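PDB 3KH5: protein MJ1225, which is of unknown function but binds AMP and ADP in its CBS domains and is a putative archaeal homologue of the gamma subunit of AMP-activated protein kinase. Local coordinates for residues I131-V136 with T271-L276; A161-R166 with V184-R189; I14-P19 with R37-N42; T96-A101 with V121-Q126. All blocks are in the same frame, centred on the assembly; numbering follows the deposited sequence.

Contact 1 of 4, residues I131-V136 with T271-L276. With ADP (adenosine-5'-diphosphate), chain E; ADP (adenosine-5'-diphosphate), chain B.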
# COMPACT_ATOMS: atom_id res chain seq x y z
N ILE A 131 13.51 -3.72 3.10
CA ILE A 131 13.75 -2.98 1.86
C ILE A 131 12.43 -2.86 1.08
O ILE A 131 11.64 -3.80 1.04
CB ILE A 131 14.85 -3.65 0.99
CG1 ILE A 131 15.23 -2.80 -0.23
CG2 ILE A 131 14.44 -5.05 0.54
CD1 ILE A 131 16.45 -1.93 -0.01
N THR A 132 12.21 -1.70 0.47
CA THR A 132 11.02 -1.47 -0.34
C THR A 132 11.47 -1.01 -1.72
O THR A 132 12.65 -0.72 -1.92
CB THR A 132 10.12 -0.38 0.27
OG1 THR A 132 10.76 0.90 0.16
CG2 THR A 132 9.81 -0.66 1.74
N GLU A 133 10.52 -0.95 -2.65
CA GLU A 133 10.80 -0.48 -4.01
C GLU A 133 11.35 0.95 -4.06
O GLU A 133 12.27 1.24 -4.83
CB GLU A 133 9.54 -0.60 -4.88
CG GLU A 133 9.10 -2.03 -5.14
CD GLU A 133 7.74 -2.11 -5.81
OE1 GLU A 133 7.60 -2.89 -6.77
OE2 GLU A 133 6.82 -1.39 -5.37
N ARG A 134 10.80 1.83 -3.22
CA ARG A 134 11.26 3.22 -3.09
C ARG A 134 12.73 3.29 -2.69
O ARG A 134 13.49 4.09 -3.24
CB ARG A 134 10.39 4.00 -2.09
CG ARG A 134 10.56 5.53 -2.12
CD ARG A 134 9.32 6.30 -1.61
NE ARG A 134 8.07 5.76 -2.14
CZ ARG A 134 6.99 5.46 -1.42
NH1 ARG A 134 6.96 5.69 -0.11
NH2 ARG A 134 5.91 4.96 -2.02
N ASP A 135 13.12 2.46 -1.72
CA ASP A 135 14.51 2.39 -1.24
C ASP A 135 15.47 2.12 -2.40
O ASP A 135 16.54 2.72 -2.48
CB ASP A 135 14.69 1.27 -0.21
CG ASP A 135 14.03 1.57 1.13
OD1 ASP A 135 13.83 2.76 1.48
OD2 ASP A 135 13.74 0.60 1.86
N VAL A 136 15.06 1.20 -3.27
CA VAL A 136 15.86 0.80 -4.43
C VAL A 136 15.90 1.89 -5.51
O VAL A 136 16.97 2.20 -6.03
CB VAL A 136 15.36 -0.55 -5.03
CG1 VAL A 136 16.18 -0.93 -6.26
CG2 VAL A 136 15.44 -1.66 -3.99
N THR A 271 3.72 3.14 -11.81
CA THR A 271 4.03 3.00 -10.40
C THR A 271 5.50 2.70 -10.21
O THR A 271 6.23 2.47 -11.19
CB THR A 271 3.19 1.88 -9.73
OG1 THR A 271 3.66 0.60 -10.18
CG2 THR A 271 1.70 2.03 -10.03
N GLU A 272 5.92 2.68 -8.96
CA GLU A 272 7.28 2.33 -8.60
C GLU A 272 7.71 0.97 -9.13
O GLU A 272 8.87 0.81 -9.51
CB GLU A 272 7.45 2.36 -7.08
CG GLU A 272 7.44 3.76 -6.52
CD GLU A 272 7.50 3.79 -5.00
OE1 GLU A 272 6.77 3.01 -4.35
OE2 GLU A 272 8.26 4.61 -4.46
N LYS A 273 6.80 -0.00 -9.17
CA LYS A 273 7.14 -1.32 -9.72
C LYS A 273 7.47 -1.20 -11.20
O LYS A 273 8.41 -1.84 -11.68
CB LYS A 273 6.03 -2.35 -9.50
CG LYS A 273 6.51 -3.80 -9.69
CD LYS A 273 5.39 -4.83 -9.57
CE LYS A 273 4.70 -4.78 -8.21
NZ LYS A 273 5.64 -4.99 -7.07
N ASP A 274 6.70 -0.38 -11.92
CA ASP A 274 6.95 -0.11 -13.34
C ASP A 274 8.29 0.55 -13.59
O ASP A 274 8.97 0.23 -14.57
CB ASP A 274 5.86 0.79 -13.91
CG ASP A 274 4.50 0.14 -13.91
OD1 ASP A 274 4.42 -1.07 -14.20
OD2 ASP A 274 3.52 0.86 -13.62
N VAL A 275 8.63 1.52 -12.74
CA VAL A 275 9.93 2.19 -12.81
C VAL A 275 11.05 1.17 -12.71
O VAL A 275 12.01 1.22 -13.48
CB VAL A 275 10.09 3.27 -11.70
CG1 VAL A 275 11.53 3.80 -11.65
CG2 VAL A 275 9.12 4.42 -11.93
N LEU A 276 10.90 0.22 -11.79
CA LEU A 276 11.92 -0.80 -11.59
C LEU A 276 12.09 -1.75 -12.77
O LEU A 276 13.09 -2.47 -12.84
CB LEU A 276 11.68 -1.58 -10.28
CG LEU A 276 12.03 -0.92 -8.94
CD1 LEU A 276 11.65 -1.87 -7.81
CD2 LEU A 276 13.51 -0.55 -8.85
PB ADP E . -0.13 -0.10 -6.36
O1B ADP E . 0.83 0.80 -5.68
O2B ADP E . -1.51 0.68 -6.80
O3B ADP E . -0.62 -1.34 -5.45
PA ADP E . 1.65 -1.79 -7.86
O1A ADP E . 3.04 -1.28 -7.86
O2A ADP E . 1.37 -2.93 -6.75
O3A ADP E . 0.51 -0.65 -7.71
O5' ADP E . 1.23 -2.31 -9.30
C5' ADP E . 1.77 -3.50 -9.92
C4' ADP E . 1.41 -3.39 -11.43
O4' ADP E . -0.03 -3.13 -11.53
C3' ADP E . 2.12 -2.21 -12.12
O3' ADP E . 2.43 -2.57 -13.47
C2' ADP E . 1.08 -1.09 -12.09
O2' ADP E . 1.24 -0.19 -13.20
C1' ADP E . -0.25 -1.85 -12.19
N9 ADP E . -1.35 -1.07 -11.53
C8 ADP E . -1.30 -0.41 -10.36
N7 ADP E . -2.48 0.17 -10.12
C5 ADP E . -3.29 -0.12 -11.12
C6 ADP E . -4.61 0.20 -11.42
N6 ADP E . -5.34 0.95 -10.58
N1 ADP E . -5.15 -0.26 -12.56
C2 ADP E . -4.44 -1.01 -13.39
N3 ADP E . -3.18 -1.33 -13.14
C4 ADP E . -2.58 -0.90 -12.02
PB ADP B . 4.94 1.04 2.49
O1B ADP B . 4.89 1.80 3.76
O2B ADP B . 3.91 1.64 1.39
O3B ADP B . 4.50 -0.49 2.65
PA ADP B . 6.84 2.33 0.94
O1A ADP B . 6.08 3.60 1.14
O2A ADP B . 8.43 2.39 0.54
O3A ADP B . 6.40 1.02 1.81
O5' ADP B . 7.53 2.63 2.41
C5' ADP B . 7.63 3.93 3.06
C4' ADP B . 9.09 4.28 3.49
O4' ADP B . 9.37 4.03 4.91
C3' ADP B . 10.06 3.42 2.67
O3' ADP B . 11.11 4.23 2.13
C2' ADP B . 10.61 2.37 3.64
O2' ADP B . 12.03 2.40 3.53
C1' ADP B . 10.18 2.81 5.05
N9 ADP B . 9.37 1.82 5.87
C8 ADP B . 8.30 1.14 5.46
N7 ADP B . 7.84 0.37 6.45
C5 ADP B . 8.62 0.57 7.51
C6 ADP B . 8.63 0.07 8.82
N6 ADP B . 7.72 -0.82 9.21
N1 ADP B . 9.59 0.49 9.67
C2 ADP B . 10.50 1.37 9.28
N3 ADP B . 10.51 1.87 8.05
C4 ADP B . 9.59 1.49 7.15
O HOH W 1 4.57 0.11 -7.27
O HOH W 2 4.45 -2.24 -5.92
O HOH W 3 7.97 1.61 -2.40

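Contact 2 of 4, residues A161-R166 with V184-R189. With SO4 (sulfate ion), chain G.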
# COMPACT_ATOMS: atom_id res chain seq x y z
N ALA A 161 -11.93 3.96 -10.02
CA ALA A 161 -13.11 4.18 -9.19
C ALA A 161 -13.88 5.38 -9.74
O ALA A 161 -13.37 6.07 -10.62
CB ALA A 161 -12.71 4.42 -7.74
N THR A 162 -15.10 5.62 -9.26
CA THR A 162 -15.83 6.84 -9.63
C THR A 162 -16.22 7.65 -8.39
O THR A 162 -16.25 7.11 -7.28
CB THR A 162 -17.08 6.56 -10.52
OG1 THR A 162 -18.06 5.81 -9.79
CG2 THR A 162 -16.69 5.80 -11.80
N PRO A 163 -16.50 8.97 -8.57
CA PRO A 163 -16.79 9.85 -7.42
C PRO A 163 -17.96 9.37 -6.55
O PRO A 163 -17.99 9.65 -5.34
CB PRO A 163 -17.12 11.20 -8.08
CG PRO A 163 -16.53 11.13 -9.45
CD PRO A 163 -16.56 9.69 -9.86
N GLY A 164 -18.89 8.65 -7.16
CA GLY A 164 -20.11 8.18 -6.49
C GLY A 164 -20.06 6.80 -5.86
O GLY A 164 -20.98 6.43 -5.14
N GLU A 165 -19.00 6.04 -6.13
CA GLU A 165 -18.87 4.71 -5.55
C GLU A 165 -18.76 4.76 -4.03
O GLU A 165 -18.09 5.63 -3.48
CB GLU A 165 -17.64 4.00 -6.10
CG GLU A 165 -17.90 3.27 -7.39
CD GLU A 165 -16.69 2.50 -7.83
OE1 GLU A 165 -15.81 3.09 -8.47
OE2 GLU A 165 -16.63 1.29 -7.54
N ARG A 166 -19.43 3.82 -3.37
CA ARG A 166 -19.35 3.66 -1.92
C ARG A 166 -18.01 3.00 -1.56
O ARG A 166 -17.46 2.23 -2.36
CB ARG A 166 -20.54 2.85 -1.40
CG ARG A 166 -21.96 3.43 -1.72
CD ARG A 166 -23.08 2.40 -1.39
NE ARG A 166 -24.46 2.90 -1.53
CZ ARG A 166 -25.29 2.58 -2.52
NH1 ARG A 166 -24.90 1.78 -3.51
NH2 ARG A 166 -26.53 3.09 -2.54
N VAL A 184 -9.66 8.16 -9.75
CA VAL A 184 -11.10 8.38 -9.76
C VAL A 184 -11.43 9.11 -11.06
O VAL A 184 -10.83 10.14 -11.38
CB VAL A 184 -11.60 9.16 -8.50
CG1 VAL A 184 -13.11 9.16 -8.44
CG2 VAL A 184 -11.01 8.55 -7.22
N VAL A 185 -12.35 8.53 -11.82
CA VAL A 185 -12.64 8.98 -13.18
C VAL A 185 -14.14 9.25 -13.32
O VAL A 185 -14.95 8.48 -12.81
CB VAL A 185 -12.17 7.92 -14.22
CG1 VAL A 185 -12.64 8.27 -15.63
CG2 VAL A 185 -10.66 7.78 -14.19
N SER A 186 -14.48 10.35 -13.98
CA SER A 186 -15.87 10.72 -14.21
C SER A 186 -16.01 11.20 -15.66
O SER A 186 -15.33 12.15 -16.05
CB SER A 186 -16.28 11.84 -13.25
OG SER A 186 -17.66 12.14 -13.36
N GLU A 187 -16.87 10.54 -16.44
CA GLU A 187 -17.04 10.86 -17.86
C GLU A 187 -15.69 10.85 -18.59
O GLU A 187 -15.34 11.80 -19.29
CB GLU A 187 -17.73 12.23 -18.04
CG GLU A 187 -19.27 12.21 -18.09
CD GLU A 187 -19.82 12.70 -19.43
OE1 GLU A 187 -19.84 13.93 -19.66
OE2 GLU A 187 -20.23 11.84 -20.24
N GLY A 188 -14.92 9.77 -18.38
CA GLY A 188 -13.59 9.62 -19.00
C GLY A 188 -12.45 10.51 -18.51
O GLY A 188 -11.30 10.34 -18.96
N ARG A 189 -12.74 11.45 -17.61
CA ARG A 189 -11.75 12.41 -17.08
C ARG A 189 -11.29 12.06 -15.66
O ARG A 189 -12.11 11.68 -14.82
CB ARG A 189 -12.35 13.82 -17.04
CG ARG A 189 -12.02 14.72 -18.24
CD ARG A 189 -12.76 14.23 -19.50
NE ARG A 189 -12.37 15.01 -20.67
CZ ARG A 189 -12.61 14.61 -21.93
NH1 ARG A 189 -13.24 13.44 -22.18
NH2 ARG A 189 -12.23 15.39 -22.94
S SO4 G . -20.56 8.83 -10.28
O1 SO4 G . -20.32 7.55 -10.94
O2 SO4 G . -21.96 8.91 -9.85
O3 SO4 G . -19.70 8.95 -9.11
O4 SO4 G . -20.26 9.93 -11.19

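Contact 3 of 4, residues I14-P19 with R37-N42. With ADP (adenosine-5'-diphosphate), chain B; ADP (adenosine-5'-diphosphate), chain D.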
# COMPACT_ATOMS: atom_id res chain seq x y z
N ILE A 14 13.15 -1.03 12.57
CA ILE A 14 11.93 -1.37 11.86
C ILE A 14 10.78 -1.39 12.85
O ILE A 14 10.85 -2.04 13.90
CB ILE A 14 12.06 -2.69 11.08
CG1 ILE A 14 13.23 -2.61 10.09
CG2 ILE A 14 10.75 -3.04 10.36
CD1 ILE A 14 13.28 -1.33 9.23
N VAL A 15 9.73 -0.64 12.52
CA VAL A 15 8.50 -0.61 13.31
C VAL A 15 7.73 -1.91 13.10
O VAL A 15 7.40 -2.28 11.97
CB VAL A 15 7.63 0.63 12.95
CG1 VAL A 15 6.27 0.55 13.64
CG2 VAL A 15 8.34 1.92 13.34
N THR A 16 7.46 -2.61 14.20
CA THR A 16 6.80 -3.91 14.15
C THR A 16 5.64 -4.00 15.12
O THR A 16 5.48 -3.15 16.01
CB THR A 16 7.78 -5.06 14.50
OG1 THR A 16 8.28 -4.88 15.83
CG2 THR A 16 8.95 -5.10 13.53
N VAL A 17 4.81 -5.03 14.94
CA VAL A 17 3.84 -5.46 15.95
C VAL A 17 4.03 -6.96 16.27
O VAL A 17 4.84 -7.64 15.63
CB VAL A 17 2.37 -5.15 15.53
CG1 VAL A 17 2.16 -3.66 15.32
CG2 VAL A 17 1.97 -5.94 14.28
N TYR A 18 3.29 -7.45 17.26
CA TYR A 18 3.33 -8.87 17.67
C TYR A 18 2.04 -9.57 17.27
O TYR A 18 1.04 -8.90 17.01
CB TYR A 18 3.54 -8.99 19.18
CG TYR A 18 4.67 -8.12 19.65
CD1 TYR A 18 5.99 -8.46 19.38
CD2 TYR A 18 4.41 -6.92 20.32
CE1 TYR A 18 7.04 -7.64 19.79
CE2 TYR A 18 5.45 -6.10 20.73
CZ TYR A 18 6.76 -6.46 20.46
OH TYR A 18 7.79 -5.65 20.87
N PRO A 19 2.05 -10.93 17.23
CA PRO A 19 0.84 -11.65 16.84
C PRO A 19 -0.35 -11.34 17.75
O PRO A 19 -1.50 -11.38 17.30
CB PRO A 19 1.24 -13.12 16.99
CG PRO A 19 2.71 -13.13 16.84
CD PRO A 19 3.19 -11.84 17.44
N ARG A 37 3.27 -0.54 6.34
CA ARG A 37 3.68 -1.94 6.18
C ARG A 37 4.38 -2.41 7.46
O ARG A 37 5.50 -1.98 7.75
CB ARG A 37 4.61 -2.10 4.97
CG ARG A 37 5.14 -3.52 4.74
CD ARG A 37 6.27 -3.55 3.69
NE ARG A 37 5.92 -2.79 2.49
CZ ARG A 37 5.31 -3.28 1.42
NH1 ARG A 37 4.98 -4.57 1.36
NH2 ARG A 37 5.02 -2.48 0.39
N LEU A 38 3.72 -3.28 8.21
CA LEU A 38 4.24 -3.72 9.51
C LEU A 38 4.54 -5.22 9.61
O LEU A 38 3.60 -6.03 9.63
CB LEU A 38 3.28 -3.32 10.64
CG LEU A 38 2.84 -1.87 10.83
CD1 LEU A 38 1.83 -1.77 11.97
CD2 LEU A 38 4.02 -0.94 11.08
N PRO A 39 5.84 -5.59 9.69
CA PRO A 39 6.21 -6.97 10.03
C PRO A 39 5.65 -7.36 11.38
O PRO A 39 5.62 -6.56 12.32
CB PRO A 39 7.74 -6.92 10.09
CG PRO A 39 8.11 -5.79 9.21
CD PRO A 39 7.03 -4.77 9.40
N VAL A 40 5.17 -8.60 11.46
CA VAL A 40 4.71 -9.17 12.70
C VAL A 40 5.81 -10.13 13.16
O VAL A 40 6.22 -11.03 12.42
CB VAL A 40 3.33 -9.86 12.55
CG1 VAL A 40 2.81 -10.33 13.90
CG2 VAL A 40 2.32 -8.89 11.91
N VAL A 41 6.30 -9.90 14.38
CA VAL A 41 7.42 -10.66 14.92
C VAL A 41 7.09 -11.27 16.29
O VAL A 41 6.22 -10.75 16.99
CB VAL A 41 8.71 -9.79 15.04
CG1 VAL A 41 9.17 -9.28 13.67
CG2 VAL A 41 8.52 -8.63 16.04
N ASN A 42 7.77 -12.35 16.67
CA ASN A 42 7.69 -12.84 18.05
C ASN A 42 8.39 -11.88 19.01
O ASN A 42 9.39 -11.26 18.64
CB ASN A 42 8.34 -14.22 18.17
CG ASN A 42 7.64 -15.28 17.34
OD1 ASN A 42 8.30 -16.14 16.75
ND2 ASN A 42 6.32 -15.23 17.30
PB ADP B . 4.94 1.04 2.49
O1B ADP B . 4.89 1.80 3.76
O2B ADP B . 3.91 1.64 1.39
O3B ADP B . 4.50 -0.49 2.65
PA ADP B . 6.84 2.33 0.94
O1A ADP B . 6.08 3.60 1.14
O2A ADP B . 8.43 2.39 0.54
O3A ADP B . 6.40 1.02 1.81
O5' ADP B . 7.53 2.63 2.41
C5' ADP B . 7.63 3.93 3.06
C4' ADP B . 9.09 4.28 3.49
O4' ADP B . 9.37 4.03 4.91
C3' ADP B . 10.06 3.42 2.67
O3' ADP B . 11.11 4.23 2.13
C2' ADP B . 10.61 2.37 3.64
O2' ADP B . 12.03 2.40 3.53
C1' ADP B . 10.18 2.81 5.05
N9 ADP B . 9.37 1.82 5.87
C8 ADP B . 8.30 1.14 5.46
N7 ADP B . 7.84 0.37 6.45
C5 ADP B . 8.62 0.57 7.51
C6 ADP B . 8.63 0.07 8.82
N6 ADP B . 7.72 -0.82 9.21
N1 ADP B . 9.59 0.49 9.67
C2 ADP B . 10.50 1.37 9.28
N3 ADP B . 10.51 1.87 8.05
C4 ADP B . 9.59 1.49 7.15
PB ADP D . 2.55 -4.24 -1.67
O1B ADP D . 2.21 -4.42 -3.11
O2B ADP D . 2.72 -2.66 -1.30
O3B ADP D . 3.93 -4.95 -1.21
PA ADP D . 0.24 -3.91 -0.40
O1A ADP D . -0.99 -3.90 -1.21
O2A ADP D . 0.09 -3.43 1.15
O3A ADP D . 1.48 -4.86 -0.68
O5' ADP D . -0.32 -5.32 0.24
C5' ADP D . -1.04 -6.35 -0.51
C4' ADP D . -1.03 -7.73 0.23
O4' ADP D . 0.32 -8.28 0.13
C3' ADP D . -1.38 -7.67 1.73
O3' ADP D . -2.19 -8.81 2.06
C2' ADP D . -0.01 -7.76 2.41
O2' ADP D . -0.08 -8.36 3.72
C1' ADP D . 0.75 -8.67 1.45
N9 ADP D . 2.23 -8.46 1.56
C8 ADP D . 2.92 -7.31 1.53
N7 ADP D . 4.22 -7.58 1.67
C5 ADP D . 4.36 -8.90 1.78
C6 ADP D . 5.43 -9.76 1.93
N6 ADP D . 6.68 -9.29 2.00
N1 ADP D . 5.19 -11.08 2.01
C2 ADP D . 3.96 -11.57 1.94
N3 ADP D . 2.91 -10.78 1.79
C4 ADP D . 3.09 -9.45 1.71

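Contact 4 of 4, residues T96-A101 with V121-Q126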
# COMPACT_ATOMS: atom_id res chain seq x y z
N THR A 96 10.36 -12.86 2.27
CA THR A 96 11.52 -12.17 2.86
C THR A 96 12.79 -12.29 1.99
O THR A 96 12.84 -13.09 1.05
CB THR A 96 11.85 -12.68 4.30
OG1 THR A 96 12.41 -14.00 4.24
CG2 THR A 96 10.62 -12.67 5.20
N LEU A 97 13.80 -11.49 2.33
CA LEU A 97 15.16 -11.63 1.78
C LEU A 97 16.19 -11.96 2.87
O LEU A 97 16.08 -11.49 4.01
CB LEU A 97 15.58 -10.37 1.01
CG LEU A 97 14.71 -9.88 -0.16
CD1 LEU A 97 15.01 -8.43 -0.47
CD2 LEU A 97 14.84 -10.74 -1.41
N LYS A 98 17.18 -12.77 2.51
CA LYS A 98 18.29 -13.14 3.41
C LYS A 98 19.23 -11.95 3.56
O LYS A 98 19.33 -11.12 2.64
CB LYS A 98 19.06 -14.35 2.85
CG LYS A 98 18.25 -15.64 2.80
CD LYS A 98 17.97 -16.17 4.20
CE LYS A 98 16.80 -17.14 4.22
NZ LYS A 98 16.33 -17.40 5.62
N GLU A 99 19.93 -11.84 4.69
CA GLU A 99 20.79 -10.66 4.93
C GLU A 99 21.96 -10.52 3.94
O GLU A 99 22.58 -9.45 3.85
CB GLU A 99 21.24 -10.51 6.40
CG GLU A 99 21.84 -11.76 7.07
CD GLU A 99 22.31 -11.50 8.51
OE1 GLU A 99 22.39 -10.32 8.93
OE2 GLU A 99 22.60 -12.49 9.22
N ASN A 100 22.23 -11.58 3.19
CA ASN A 100 23.25 -11.56 2.14
C ASN A 100 22.70 -11.46 0.71
O ASN A 100 23.43 -11.69 -0.26
CB ASN A 100 24.22 -12.75 2.26
CG ASN A 100 23.54 -14.09 2.02
OD1 ASN A 100 22.68 -14.52 2.78
ND2 ASN A 100 23.95 -14.77 0.95
N ALA A 101 21.43 -11.10 0.58
CA ALA A 101 20.80 -10.90 -0.72
C ALA A 101 21.34 -9.64 -1.39
O ALA A 101 21.63 -8.65 -0.71
CB ALA A 101 19.29 -10.80 -0.56
N VAL A 121 15.90 -10.84 6.64
CA VAL A 121 16.07 -11.72 7.80
C VAL A 121 17.42 -12.42 7.81
O VAL A 121 18.07 -12.56 6.76
CB VAL A 121 14.94 -12.79 7.91
CG1 VAL A 121 13.56 -12.14 7.96
CG2 VAL A 121 15.02 -13.81 6.77
N ASN A 122 17.84 -12.86 8.99
CA ASN A 122 19.04 -13.68 9.08
C ASN A 122 18.70 -15.16 8.91
O ASN A 122 17.58 -15.49 8.50
CB ASN A 122 19.82 -13.40 10.37
CG ASN A 122 19.06 -13.77 11.63
OD1 ASN A 122 18.07 -14.50 11.60
ND2 ASN A 122 19.53 -13.26 12.77
N ASP A 123 19.65 -16.03 9.22
CA ASP A 123 19.46 -17.46 9.02
C ASP A 123 18.43 -18.07 9.98
O ASP A 123 17.88 -19.14 9.70
CB ASP A 123 20.79 -18.22 9.05
CG ASP A 123 21.49 -18.22 7.68
OD1 ASP A 123 20.91 -17.72 6.69
OD2 ASP A 123 22.63 -18.74 7.60
N GLU A 124 18.15 -17.39 11.10
CA GLU A 124 17.12 -17.83 12.04
C GLU A 124 15.75 -17.22 11.75
O GLU A 124 14.81 -17.40 12.53
CB GLU A 124 17.50 -17.51 13.50
CG GLU A 124 18.92 -16.98 13.73
CD GLU A 124 20.00 -18.02 13.48
OE1 GLU A 124 21.09 -17.62 13.02
OE2 GLU A 124 19.77 -19.22 13.75
N ASN A 125 15.64 -16.50 10.63
CA ASN A 125 14.41 -15.77 10.26
C ASN A 125 14.11 -14.59 11.20
O ASN A 125 12.98 -14.09 11.25
CB ASN A 125 13.21 -16.73 10.16
CG ASN A 125 12.04 -16.13 9.39
OD1 ASN A 125 12.19 -15.66 8.26
ND2 ASN A 125 10.86 -16.17 10.00
N GLN A 126 15.13 -14.14 11.92
CA GLN A 126 15.03 -12.98 12.80
C GLN A 126 15.07 -11.71 11.95
O GLN A 126 15.83 -11.64 10.98
CB GLN A 126 16.17 -12.96 13.82
CG GLN A 126 16.10 -14.03 14.90
CD GLN A 126 17.27 -13.97 15.88
OE1 GLN A 126 18.43 -14.15 15.50
NE2 GLN A 126 16.97 -13.71 17.15

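Contact 1 of 4, residues I131-V136 with T271-L276
The guanidinium of Arg-134 presents its edge to the carboxylate of Glu-272, the two planes 28° apart, while the alpha-phosphate of the chain B ADP lies over one of its faces. The stronger bond of this salt bridge runs from Arg-134 NE to Glu-272 OE2 (2.6 Å) and arrives on the syn side, somewhat out of the carboxylate plane; the bond from NH2 to OE1 is weak. A water accepts from Arg-134 N and donates to Glu-272 OE1. The carboxylate of Glu-133 is met differently, because Lys-273 NZ comes from above its plane, 40° out, to bond OE1 at 2.9 Å. Bends at chi3 and chi4 fold the lysine back, and NZ also donates to Phe-110 O. Both segments are strand-to-helix junctions of CBS domains, one in the second and one in the fourth CBS range. Thr-132 and Asp-135 form a capping box in which the bond from Asp-135 N is weak, and Thr-132 OG1 donates to ADP O2A of chain B at 2.8 Å. Likewise Thr-271 OG1 donates to O1A of the chain E ADP at 3.0 Å, and Asp-274 OD1 takes the ribose O3' of that nucleotide at 2.6 Å. Apart from the charged pairs, Leu-276 touches two side chains with its two methyls: CD1 rests on Glu-133 CG at 3.7 Å, and CD2 touches Val-136 CG1 at 3.7 Å.

Contact 2 of 4, residues A161-R166 with V184-R189
With chi1 of Val-184 at -170°, CG1 is turned anti to the main-chain N and laid against the peptide link between Thr-162 and Pro-163, 3.4 Å from Pro-163 N. On the partner segment, chi1 of Thr-162 (66°) sends CG2 to Val-185 O at 3.4 Å and leaves OG1 on the side of the sulfate. Both segments belong to the third CBS range, and strand 181-186, which follows helix 167-177, returns beside the loop that leads into that helix. One backbone bridge, Ala-161 with Val-184, joins them: Val-185 N donates to Ala-161 O at 2.9 Å and a nearly straight 164°, and Val-184 CA also points a hydrogen at that oxygen. The type I turn from Thr-162 to Glu-165, closed by Glu-165 N to Thr-162 O, is reinforced by Thr-162 N donating to the anti lone pair of Glu-165 OE1 (2.7 Å). Thr-162 OG1 donates to sulfate O1 at 3.1 Å; the ion probably comes from the crystallisation liquor, and its placing next to Gly-164 is doubtful. Alanine in place of Thr-162 lacks CG2 and OG1, which would probably open a gap beside Val-185 O and leave the sulfate, if correctly placed, without this donor. Strand 181-186 closes into a type I' turn from Ser-186 to Arg-189, and at its start Pro-163 CG touches Ser-186 CB at 3.9 Å.

Contact 3 of 4, residues I14-P19 with R37-N42
Val-17 exchanges two backbone hydrogen bonds with strand 37-41: its N donates to Pro-39 O at 3.1 Å, and its O accepts from Val-41 N at 3.0 Å. Both donors lie nearly along the C=O axis of their acceptor, and the pair flanks Val-40, the residue bridged to Val-17. Beside this bridge, Val-17 CG2 meets Val-40 CG2 at 3.8 Å, whereas the other methyl of Val-17 touches Leu-38 CD1. The second branch of the leucine, CD2, packs on Val-15 CG1 at 3.7 Å. Val-40 CG1, anti to its own N (chi1 -174°), is pressed against the Tyr-18 to Pro-19 peptide, 3.5 Å from Pro-19 N. Tyr-18 meets the strand with the edge of its ring, CD1 lying 3.3 Å from Val-41 O near the ring plane.

Further out, helix 23-33 covers Val-15 and Leu-38 through Thr-29, and strand 48-53 pairs with 37-41 from its other edge. Continuing from the bridge, the two segments bring Val-15 O and Arg-37 O to the adenine of the chain B ADP. Val-15 reads its Watson-Crick edge, N donating to N1 and O accepting from N6, while Arg-37 O takes the other N6 hydrogen on the N7 side at 2.9 Å. The Arg-37 guanidinium lies between two diphosphates, with O3B of the chain B ADP near NE, and NH1 donates to O3B of the chain D ADP at 2.8 Å. Backbone reading of adenine, with an arginine linking neighbouring sites, is consistent with the nucleotide sites of CBS domains, as in the gamma subunit of AMP-activated protein kinase.

Contact 4 of 4, residues T96-A101 with V121-Q126
Backbone bonds set the register between Lys-98 and Val-121, a parallel bridge. Val-121 N donates to Leu-97 O at 2.7 Å and 166°, while Glu-99 N reaches Val-121 O at 2.9 Å but so bent that the bond is weak. Strand 97-98 thereby pairs in parallel with 117-121 in the second CBS range, the two joined through helix 103-112.

Van der Waals contacts gather on Val-121. Its CG2 is touched by Thr-96 OG1 at 3.6 Å, the side chains crossing at about a right angle, and has Lys-98 NZ 4.0 Å away; CG1 meets Thr-96 CG2.

Glu-99 lies alongside Asn-122, pointing the same way, with their flat ends 61° apart; chi1 of 50° swings the glutamate over so that OE2 comes 3.1 Å from Asn-122 CB.

Polar bonds within 121-126 shape the turn. Asn-122 OD1 accepts from Glu-124 N at 2.9 Å, an Asx turn, and from Gln-126 N at 3.0 Å, the two donors coming from opposite faces of the amide; ND2 donates to Gln-126 OE1. A leucine in place of Asn-122 would probably leave both backbone N-H groups without their acceptor and Gln-126 OE1 without this partner.

Charged groups stay apart, Lys-98 NZ being 4.7 Å from Asp-123 OD1. Since the charged side chains of this partly buried contact are exposed, their attraction can add only modestly, and the pairing rests on the main chain and on Val-121.

In the fold
Along the chain, contact 3 closes first, then contact 4, and contact 1 follows as a long closure that spans contact 2. Each of contacts 2, 3 and 4 joins segments of a single CBS range (the third, first and second), whereas contact 1 ties the second range to the fourth, deep in the chain. Contacts 3 and 4 lie on one side, their centres 15 Å apart, and contact 2 sits on the opposite side, 36 and 43 Å from them. Contacts 1 and 4 reach the same three-stranded sheet and touch where Ile-131 packs on Leu-97. Contacts 1 and 3 share the ADP of chain B, so one nucleotide spans the first two ranges.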